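Local coordinates for protein alcohol dehydrogenase (Escherichia coli, PDB 5VM2) that is of unknown specificity but probably oxidises a CH-OH group, or reduces the matching carbonyl, with NAD(H) or NADP(H), as a zinc-binding member of the medium-chain alcohol dehydrogenase family, at residues 86-91 against 149-154; 113-118 against 122-127; 137-140 against 144-147. One frame throughout, in Å; residues are numbered along the deposited sequence.

Interaction 1. Residues 86-91 against 149-154; sequences RVNIEP and TLVEPA. With MG (magnesium ion), chain C.
Asn88 and Val151 meet where strand 86-89 of the GroES-like catalytic domain passes over helix 145-163, the helix that carries a metal ligand. The amide end of Asn88 does the touching. Its ND2 lies 3.4 Å from Val151 CB and equally close to Val151 CG2, with Val151 CG1 slightly farther off. The two side chains cross at about a right angle. Asn88 CG sits between the backbone N and the carbonyl carbon (chi1 65°), which lays the amide against Val151. The valine offers ND2 no acceptor; the hydrogen bond of ND2 goes to Gly148 O, earlier on the same helix. This bond ties the strand to the helix backbone inside a buried contact.

The second point of touch is Pro91 with Glu152. CD and CG of the proline ring bear on the aliphatic part of the glutamate, Pro91 CD to Glu152 CG 3.8 Å. Tyr297 of helix 297-305 packs on both residues. Glu152 leaves the helix with CG anti to the backbone N (chi1 -159°) and then bends sharply at chi2, -86°. The bend carries the carboxylate past the proline to the magnesium site, completed on the protein side by His65 and Glu66. The carboxylate is held at both oxygens, since OE2 is hydrogen-bonded to Tyr293 OH. This second bond should limit rotation of the group. Glu152 OE1 is the metal ligand, 2.0 Å from the magnesium ion, and water 1 binds the same ion at 1.9 Å.

Interaction 2. Residues 113-118 against 122-127; sequences DFMATQ and RGALTH
Ala116 N donates to Arg122 O at 2.6 Å, a polar contact through the backbone, but the bond is bent to 129° and counts as weak. Water 2 makes a second bridge. It accepts from Arg122 N at 2.9 Å and gives a weak bond to Phe114 O. Phe114 O also accepts from Thr117 OG1, at 2.7 Å, with the donor tilted from the carbonyl plane. The Thr117 bond spans the type II beta turn from Phe114 to Thr117, so the hydroxyl backs up the weak backbone bond of the turn.

Van der Waals contacts centre on Met115. Its chain bends at chi2 (-144°) and again at chi3 (91°), and this brings the terminal methyl round to the guanidinium of Arg122. Met115 CE lies 3.5 Å from Arg122 NH1 and nearly as close to NH2, approaching the group obliquely. Farther back, Met115 SD makes an apolar contact with Ala124 CB at 4.2 Å. The methyl of Ala116 rests near Gly123 CA and Arg122 O.

Charge plays a looser part. Asp113 OD1 stands 4.9 Å from Arg122 NH1, too far for contact, yet the opposite charges may attract.

The contact closes a short loop in the GroES-like domain. Strand 113-114 pairs antiparallel with strand 92-93, next to the segment that supplies the four-cysteine zinc site. Beyond Ala124, which packs on Val36 of strand 28-37, the chain runs past strand 3-10 into strand 128-132.

Interaction 3. Residues 137-140 against 144-147; sequences YKLP and DTME
Leu139 reaches the start of helix 145-163 with CG anti to its carbonyl carbon (chi1 -55°) and an extended chi2 of 171°. These torsions send CD1 to the first helical turn, while Thr145 CG2, likewise anti to its own carbonyl carbon, is the methyl that receives it. Leu139 CD1 lies 4.0 Å from Thr145 CG2. Leu139 CD1 is also 3.9 Å from Thr145 CA and 3.8 Å from Asp144 O. One leucine branch therefore makes the whole touch, against both side chain and backbone. The contact is small, and no hydrogen bond crosses it. Thr145 OG1 is hydrogen-bonded to Glu34 OE1.

This is a strand-to-helix connection: strand 136-138 ends, the chain turns through a short loop, and helix 145-163 begins. The helix start is a capping box. Asp144 is the N-cap, and Asp144 OD1 accepts from Glu147 N at 2.8 Å, in a bond of 164° that meets the oxygen nearly along its C-O axis. In return, Asp144 N donates to Glu147 OE2 at 3.2 Å. That donor comes to the anti side of the carboxylate, tilted from its plane. The two bonds join backbone and side chain in both directions and should limit the rotation of both carboxylates. The other oxygen, Asp144 OD2, forms a salt bridge with Lys312, whose side chain also touches Glu147. The lysine charge and the helix N-terminus would both be expected to favour the ionised form of Asp144.

On the strand side, Leu139 also packs on Arg86 and Asn88 of strand 86-89. Backbone bonds pair Leu139 with Arg86, and Tyr137 with Asn88.

How the interactions relate
Interactions 1 and 3 share helix 145-163 and reach neighbouring strands, 86-89 and 136-138, of one sheet. Their centres are 8 Å apart. Glu90 OE1 and Tyr137 OH, 2.6 Å apart, join them. Both are buried, though the charged cap of interaction 3 is partly exposed. Interaction 1 leads to the metal, whereas interaction 3 sets a leucine methyl against the helix start. Interaction 2 is only partly buried and uses no helix; its chemistry is backbone, water and methionine. It meets interaction 1 through Pro91 O and Met115 N, 3.1 Å apart, and through Phe114 beside Pro91. Interactions 2 and 3 do not touch.

Interaction 1. Residues 86-91 against 149-154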
loop_
_atom_site.group_PDB
_atom_site.type_symbol
_atom_site.label_atom_id
_atom_site.label_comp_id
_atom_site.label_asym_id
_atom_site.label_seq_id
_atom_site.Cartn_x
_atom_site.Cartn_y
_atom_site.Cartn_z
ATOM N N ARG A 86 2.562 -20.534 6.419
ATOM C CA ARG A 86 2.358 -19.511 5.408
ATOM C C ARG A 86 2.200 -18.172 6.111
ATOM O O ARG A 86 1.402 -18.044 7.046
ATOM C CB ARG A 86 1.132 -19.827 4.550
ATOM C CG ARG A 86 1.182 -21.211 3.917
ATOM C CD ARG A 86 -0.084 -21.524 3.121
ATOM N NE ARG A 86 -1.287 -21.370 3.934
ATOM C CZ ARG A 86 -2.121 -20.337 3.846
ATOM N NH1 ARG A 86 -1.891 -19.367 2.973
ATOM N NH2 ARG A 86 -3.187 -20.274 4.632
ATOM N N VAL A 87 2.980 -17.184 5.675
ATOM C CA VAL A 87 3.074 -15.905 6.364
ATOM C C VAL A 87 3.138 -14.775 5.345
ATOM O O VAL A 87 3.433 -14.982 4.167
ATOM C CB VAL A 87 4.317 -15.831 7.285
ATOM C CG1 VAL A 87 4.255 -16.883 8.386
ATOM C CG2 VAL A 87 5.588 -15.985 6.462
ATOM N N ASN A 88 2.862 -13.566 5.816
ATOM C CA ASN A 88 3.264 -12.361 5.108
ATOM C C ASN A 88 4.223 -11.578 5.999
ATOM O O ASN A 88 4.467 -11.939 7.153
ATOM C CB ASN A 88 2.052 -11.522 4.671
ATOM C CG ASN A 88 1.248 -10.951 5.834
ATOM O OD1 ASN A 88 1.693 -10.921 6.979
ATOM N ND2 ASN A 88 0.047 -10.472 5.524
ATOM N N ILE A 89 4.783 -10.504 5.456
ATOM C CA ILE A 89 5.738 -9.692 6.191
ATOM C C ILE A 89 5.290 -8.240 6.143
ATOM O O ILE A 89 4.776 -7.762 5.123
ATOM C CB ILE A 89 7.174 -9.852 5.644
ATOM C CG1 ILE A 89 7.283 -9.322 4.218
ATOM C CG2 ILE A 89 7.632 -11.313 5.716
ATOM C CD1 ILE A 89 8.681 -8.885 3.866
ATOM N N GLU A 90 5.440 -7.555 7.271
ATOM C CA GLU A 90 5.333 -6.107 7.305
ATOM C C GLU A 90 6.693 -5.536 6.935
ATOM O O GLU A 90 7.662 -5.745 7.678
ATOM C CB GLU A 90 4.906 -5.630 8.685
ATOM C CG GLU A 90 4.648 -4.136 8.775
ATOM C CD GLU A 90 4.058 -3.707 10.114
ATOM O OE1 GLU A 90 3.530 -4.566 10.853
ATOM O OE2 GLU A 90 4.123 -2.497 10.425
ATOM N N PRO A 91 6.827 -4.846 5.801
ATOM C CA PRO A 91 8.160 -4.577 5.242
ATOM C C PRO A 91 8.920 -3.434 5.897
ATOM O O PRO A 91 10.063 -3.176 5.499
ATOM C CB PRO A 91 7.851 -4.256 3.772
ATOM C CG PRO A 91 6.478 -3.697 3.796
ATOM C CD PRO A 91 5.746 -4.418 4.899
ATOM N N THR A 149 -0.087 -11.164 0.430
ATOM C CA THR A 149 0.700 -10.108 -0.192
ATOM C C THR A 149 -0.057 -8.786 -0.192
ATOM O O THR A 149 0.529 -7.723 0.051
ATOM C CB THR A 149 1.067 -10.518 -1.618
ATOM O OG1 THR A 149 1.822 -11.735 -1.579
ATOM C CG2 THR A 149 1.886 -9.438 -2.296
ATOM N N LEU A 150 -1.364 -8.835 -0.442
ATOM C CA LEU A 150 -2.107 -7.587 -0.544
ATOM C C LEU A 150 -2.535 -7.031 0.805
ATOM O O LEU A 150 -3.098 -5.934 0.850
ATOM C CB LEU A 150 -3.331 -7.789 -1.435
ATOM C CG LEU A 150 -2.978 -8.490 -2.745
ATOM C CD1 LEU A 150 -4.174 -9.250 -3.281
ATOM C CD2 LEU A 150 -2.457 -7.482 -3.759
ATOM N N VAL A 151 -2.164 -7.680 1.911
ATOM C CA VAL A 151 -2.378 -7.070 3.219
ATOM C C VAL A 151 -1.638 -5.741 3.314
ATOM O O VAL A 151 -2.129 -4.783 3.925
ATOM C CB VAL A 151 -1.955 -8.036 4.339
ATOM C CG1 VAL A 151 -1.851 -7.293 5.677
ATOM C CG2 VAL A 151 -2.936 -9.204 4.433
ATOM N N GLU A 152 -0.459 -5.650 2.689
ATOM C CA GLU A 152 0.340 -4.430 2.805
ATOM C C GLU A 152 -0.384 -3.198 2.270
ATOM O O GLU A 152 -0.533 -2.220 3.023
ATOM C CB GLU A 152 1.706 -4.644 2.142
ATOM C CG GLU A 152 2.784 -3.674 2.606
ATOM C CD GLU A 152 2.788 -2.370 1.827
ATOM O OE1 GLU A 152 2.002 -2.245 0.862
ATOM O OE2 GLU A 152 3.583 -1.472 2.178
ATOM N N PRO A 153 -0.847 -3.157 1.014
ATOM C CA PRO A 153 -1.605 -1.972 0.589
ATOM C C PRO A 153 -2.931 -1.832 1.315
ATOM O O PRO A 153 -3.374 -0.702 1.558
ATOM C CB PRO A 153 -1.800 -2.187 -0.919
ATOM C CG PRO A 153 -1.693 -3.674 -1.108
ATOM C CD PRO A 153 -0.668 -4.111 -0.100
ATOM N N ALA A 154 -3.577 -2.942 1.681
ATOM C CA ALA A 154 -4.788 -2.841 2.490
ATOM C C ALA A 154 -4.489 -2.194 3.838
ATOM O O ALA A 154 -5.295 -1.411 4.354
ATOM C CB ALA A 154 -5.412 -4.223 2.682
HETATM MG MG MG C . 2.562 -1.246 -0.808
HETATM O O HOH W 1 1.558 0.376 -0.866
#

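Interaction 2. Residues 113-118 against 122-127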
loop_
_atom_site.group_PDB
_atom_site.type_symbol
_atom_site.label_atom_id
_atom_site.label_comp_id
_atom_site.label_asym_id
_atom_site.label_seq_id
_atom_site.Cartn_x
_atom_site.Cartn_y
_atom_site.Cartn_z
ATOM N N ASP A 113 13.907 0.373 8.561
ATOM C CA ASP A 113 14.488 -0.380 7.453
ATOM C C ASP A 113 13.314 -0.936 6.658
ATOM O O ASP A 113 12.693 -1.924 7.056
ATOM C CB ASP A 113 15.411 -1.479 7.966
ATOM C CG ASP A 113 15.906 -2.400 6.863
ATOM O OD1 ASP A 113 16.547 -3.428 7.162
ATOM O OD2 ASP A 113 15.646 -2.087 5.685
ATOM N N PHE A 114 13.051 -0.277 5.534
ATOM C CA PHE A 114 11.931 -0.609 4.668
ATOM C C PHE A 114 12.453 -1.307 3.419
ATOM O O PHE A 114 13.460 -0.884 2.842
ATOM C CB PHE A 114 11.135 0.644 4.293
ATOM C CG PHE A 114 9.763 0.347 3.761
ATOM C CD1 PHE A 114 9.557 0.171 2.402
ATOM C CD2 PHE A 114 8.683 0.224 4.621
ATOM C CE1 PHE A 114 8.302 -0.107 1.908
ATOM C CE2 PHE A 114 7.421 -0.057 4.134
ATOM C CZ PHE A 114 7.227 -0.223 2.775
ATOM N N MET A 115 11.768 -2.377 3.018
ATOM C CA MET A 115 12.198 -3.178 1.881
ATOM C C MET A 115 12.377 -2.330 0.630
ATOM O O MET A 115 11.618 -1.389 0.382
ATOM C CB MET A 115 11.184 -4.287 1.601
ATOM C CG MET A 115 11.140 -5.366 2.656
ATOM S SD MET A 115 10.835 -6.962 1.885
ATOM C CE MET A 115 12.515 -7.516 1.608
ATOM N N ALA A 116 13.402 -2.673 -0.151
ATOM C CA ALA A 116 13.638 -2.094 -1.472
ATOM C C ALA A 116 13.916 -0.597 -1.410
ATOM O O ALA A 116 13.626 0.127 -2.367
ATOM C CB ALA A 116 12.465 -2.371 -2.417
ATOM N N THR A 117 14.470 -0.176 -0.265
ATOM C CA THR A 117 14.871 1.221 0.005
ATOM C C THR A 117 16.281 1.501 0.464
ATOM O O THR A 117 17.085 0.627 0.635
ATOM C CB THR A 117 13.944 2.074 0.874
ATOM O OG1 THR A 117 14.078 1.665 2.228
ATOM C CG2 THR A 117 12.570 1.993 0.415
ATOM N N GLN A 118 16.445 2.744 0.860
ATOM C CA GLN A 118 17.713 3.468 1.074
ATOM C C GLN A 118 19.039 2.818 1.536
ATOM O O GLN A 118 20.081 3.114 0.949
ATOM C CB GLN A 118 17.447 4.696 1.958
ATOM C CG GLN A 118 18.703 5.435 2.390
ATOM C CD GLN A 118 19.180 5.017 3.767
ATOM O OE1 GLN A 118 18.381 4.639 4.625
ATOM N NE2 GLN A 118 20.488 5.084 3.986
ATOM N N ARG A 122 17.097 -4.127 -0.354
ATOM C CA ARG A 122 16.676 -5.520 -0.428
ATOM C C ARG A 122 15.275 -5.600 -1.019
ATOM O O ARG A 122 14.322 -5.075 -0.435
ATOM C CB ARG A 122 16.684 -6.159 0.956
ATOM C CG ARG A 122 18.025 -6.237 1.653
ATOM C CD ARG A 122 17.835 -6.620 3.127
ATOM N NE ARG A 122 17.001 -7.813 3.301
ATOM C CZ ARG A 122 15.709 -7.793 3.628
ATOM N NH1 ARG A 122 15.082 -6.637 3.812
ATOM N NH2 ARG A 122 15.040 -8.931 3.760
ATOM N N GLY A 123 15.141 -6.268 -2.161
ATOM C CA GLY A 123 13.852 -6.396 -2.811
ATOM C C GLY A 123 13.129 -7.677 -2.434
ATOM O O GLY A 123 13.745 -8.697 -2.135
ATOM N N ALA A 124 11.794 -7.608 -2.448
ATOM C CA ALA A 124 10.988 -8.801 -2.227
ATOM C C ALA A 124 11.000 -9.728 -3.434
ATOM O O ALA A 124 10.662 -10.909 -3.300
ATOM C CB ALA A 124 9.552 -8.410 -1.880
ATOM N N LEU A 125 11.378 -9.219 -4.607
ATOM C CA LEU A 125 11.475 -10.024 -5.825
ATOM C C LEU A 125 12.713 -10.911 -5.730
ATOM O O LEU A 125 13.793 -10.598 -6.240
ATOM C CB LEU A 125 11.513 -9.129 -7.059
ATOM C CG LEU A 125 10.209 -8.374 -7.323
ATOM C CD1 LEU A 125 10.401 -7.299 -8.382
ATOM C CD2 LEU A 125 9.117 -9.346 -7.737
ATOM N N THR A 126 12.542 -12.038 -5.046
ATOM C CA THR A 126 13.584 -13.041 -4.875
ATOM C C THR A 126 12.899 -14.321 -4.427
ATOM O O THR A 126 11.751 -14.298 -3.978
ATOM C CB THR A 126 14.646 -12.595 -3.859
ATOM O OG1 THR A 126 15.651 -13.612 -3.717
ATOM C CG2 THR A 126 14.008 -12.321 -2.510
ATOM N N HIS A 127 13.603 -15.445 -4.573
ATOM C CA HIS A 127 13.011 -16.712 -4.159
ATOM C C HIS A 127 13.037 -16.883 -2.646
ATOM O O HIS A 127 12.119 -17.488 -2.082
ATOM C CB HIS A 127 13.724 -17.887 -4.833
ATOM C CG HIS A 127 13.397 -18.041 -6.285
ATOM N ND1 HIS A 127 12.163 -18.464 -6.729
ATOM C CD2 HIS A 127 14.145 -17.832 -7.395
ATOM C CE1 HIS A 127 12.162 -18.504 -8.051
ATOM N NE2 HIS A 127 13.352 -18.126 -8.479
HETATM O O HOH W 2 16.104 -2.759 1.966
#

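Interaction 3. Residues 137-140 against 144-147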
loop_
_atom_site.group_PDB
_atom_site.type_symbol
_atom_site.label_atom_id
_atom_site.label_comp_id
_atom_site.label_asym_id
_atom_site.label_seq_id
_atom_site.Cartn_x
_atom_site.Cartn_y
_atom_site.Cartn_z
ATOM N N TYR A 137 3.759 -12.311 9.982
ATOM C CA TYR A 137 2.416 -12.623 10.459
ATOM C C TYR A 137 1.897 -13.867 9.758
ATOM O O TYR A 137 1.933 -13.951 8.528
ATOM C CB TYR A 137 1.457 -11.445 10.224
ATOM C CG TYR A 137 1.934 -10.148 10.841
ATOM C CD1 TYR A 137 2.857 -9.341 10.182
ATOM C CD2 TYR A 137 1.480 -9.737 12.090
ATOM C CE1 TYR A 137 3.310 -8.165 10.745
ATOM C CE2 TYR A 137 1.925 -8.554 12.660
ATOM C CZ TYR A 137 2.841 -7.775 11.981
ATOM O OH TYR A 137 3.294 -6.598 12.536
ATOM N N LYS A 138 1.411 -14.824 10.540
ATOM C CA LYS A 138 0.877 -16.038 9.951
ATOM C C LYS A 138 -0.460 -15.747 9.279
ATOM O O LYS A 138 -1.291 -15.002 9.804
ATOM C CB LYS A 138 0.707 -17.111 11.022
ATOM C CG LYS A 138 -0.351 -18.140 10.711
ATOM C CD LYS A 138 0.228 -19.197 9.796
ATOM C CE LYS A 138 -0.428 -20.549 9.971
ATOM N NZ LYS A 138 0.255 -21.502 9.091
ATOM N N LEU A 139 -0.651 -16.329 8.120
ATOM C CA LEU A 139 -1.916 -16.150 7.425
ATOM C C LEU A 139 -2.946 -17.154 7.940
ATOM O O LEU A 139 -2.607 -18.313 8.200
ATOM C CB LEU A 139 -1.730 -16.331 5.922
ATOM C CG LEU A 139 -0.659 -15.453 5.280
ATOM C CD1 LEU A 139 -0.422 -15.871 3.839
ATOM C CD2 LEU A 139 -1.060 -13.987 5.367
ATOM N N PRO A 140 -4.201 -16.735 8.103
ATOM C CA PRO A 140 -5.265 -17.704 8.382
ATOM C C PRO A 140 -5.321 -18.761 7.290
ATOM O O PRO A 140 -4.889 -18.547 6.155
ATOM C CB PRO A 140 -6.537 -16.847 8.399
ATOM C CG PRO A 140 -6.050 -15.457 8.725
ATOM C CD PRO A 140 -4.692 -15.349 8.092
ATOM N N ASP A 144 -4.881 -17.136 1.199
ATOM C CA ASP A 144 -3.736 -17.643 0.457
ATOM C C ASP A 144 -2.623 -16.597 0.437
ATOM O O ASP A 144 -2.778 -15.468 0.916
ATOM C CB ASP A 144 -4.147 -18.068 -0.955
ATOM C CG ASP A 144 -4.799 -16.950 -1.748
ATOM O OD1 ASP A 144 -4.171 -15.882 -1.914
ATOM O OD2 ASP A 144 -5.936 -17.150 -2.226
ATOM N N THR A 145 -1.477 -16.976 -0.129
ATOM C CA THR A 145 -0.319 -16.095 -0.074
ATOM C C THR A 145 -0.450 -14.896 -1.004
ATOM O O THR A 145 0.233 -13.889 -0.787
ATOM C CB THR A 145 0.956 -16.878 -0.390
ATOM O OG1 THR A 145 0.755 -17.664 -1.569
ATOM C CG2 THR A 145 1.310 -17.795 0.773
ATOM N N MET A 146 -1.304 -14.969 -2.028
ATOM C CA MET A 146 -1.565 -13.771 -2.820
ATOM C C MET A 146 -2.378 -12.757 -2.027
ATOM O O MET A 146 -2.119 -11.552 -2.108
ATOM C CB MET A 146 -2.283 -14.115 -4.121
ATOM C CG MET A 146 -2.406 -12.909 -5.034
ATOM S SD MET A 146 -3.394 -13.204 -6.497
ATOM C CE MET A 146 -5.032 -13.327 -5.777
ATOM N N GLU A 147 -3.377 -13.222 -1.271
ATOM C CA GLU A 147 -4.089 -12.322 -0.368
ATOM C C GLU A 147 -3.160 -11.788 0.714
ATOM O O GLU A 147 -3.224 -10.607 1.070
ATOM C CB GLU A 147 -5.282 -13.036 0.266
ATOM C CG GLU A 147 -6.450 -13.294 -0.677
ATOM C CD GLU A 147 -7.550 -14.118 -0.025
ATOM O OE1 GLU A 147 -8.637 -13.564 0.254
ATOM O OE2 GLU A 147 -7.327 -15.322 0.209
#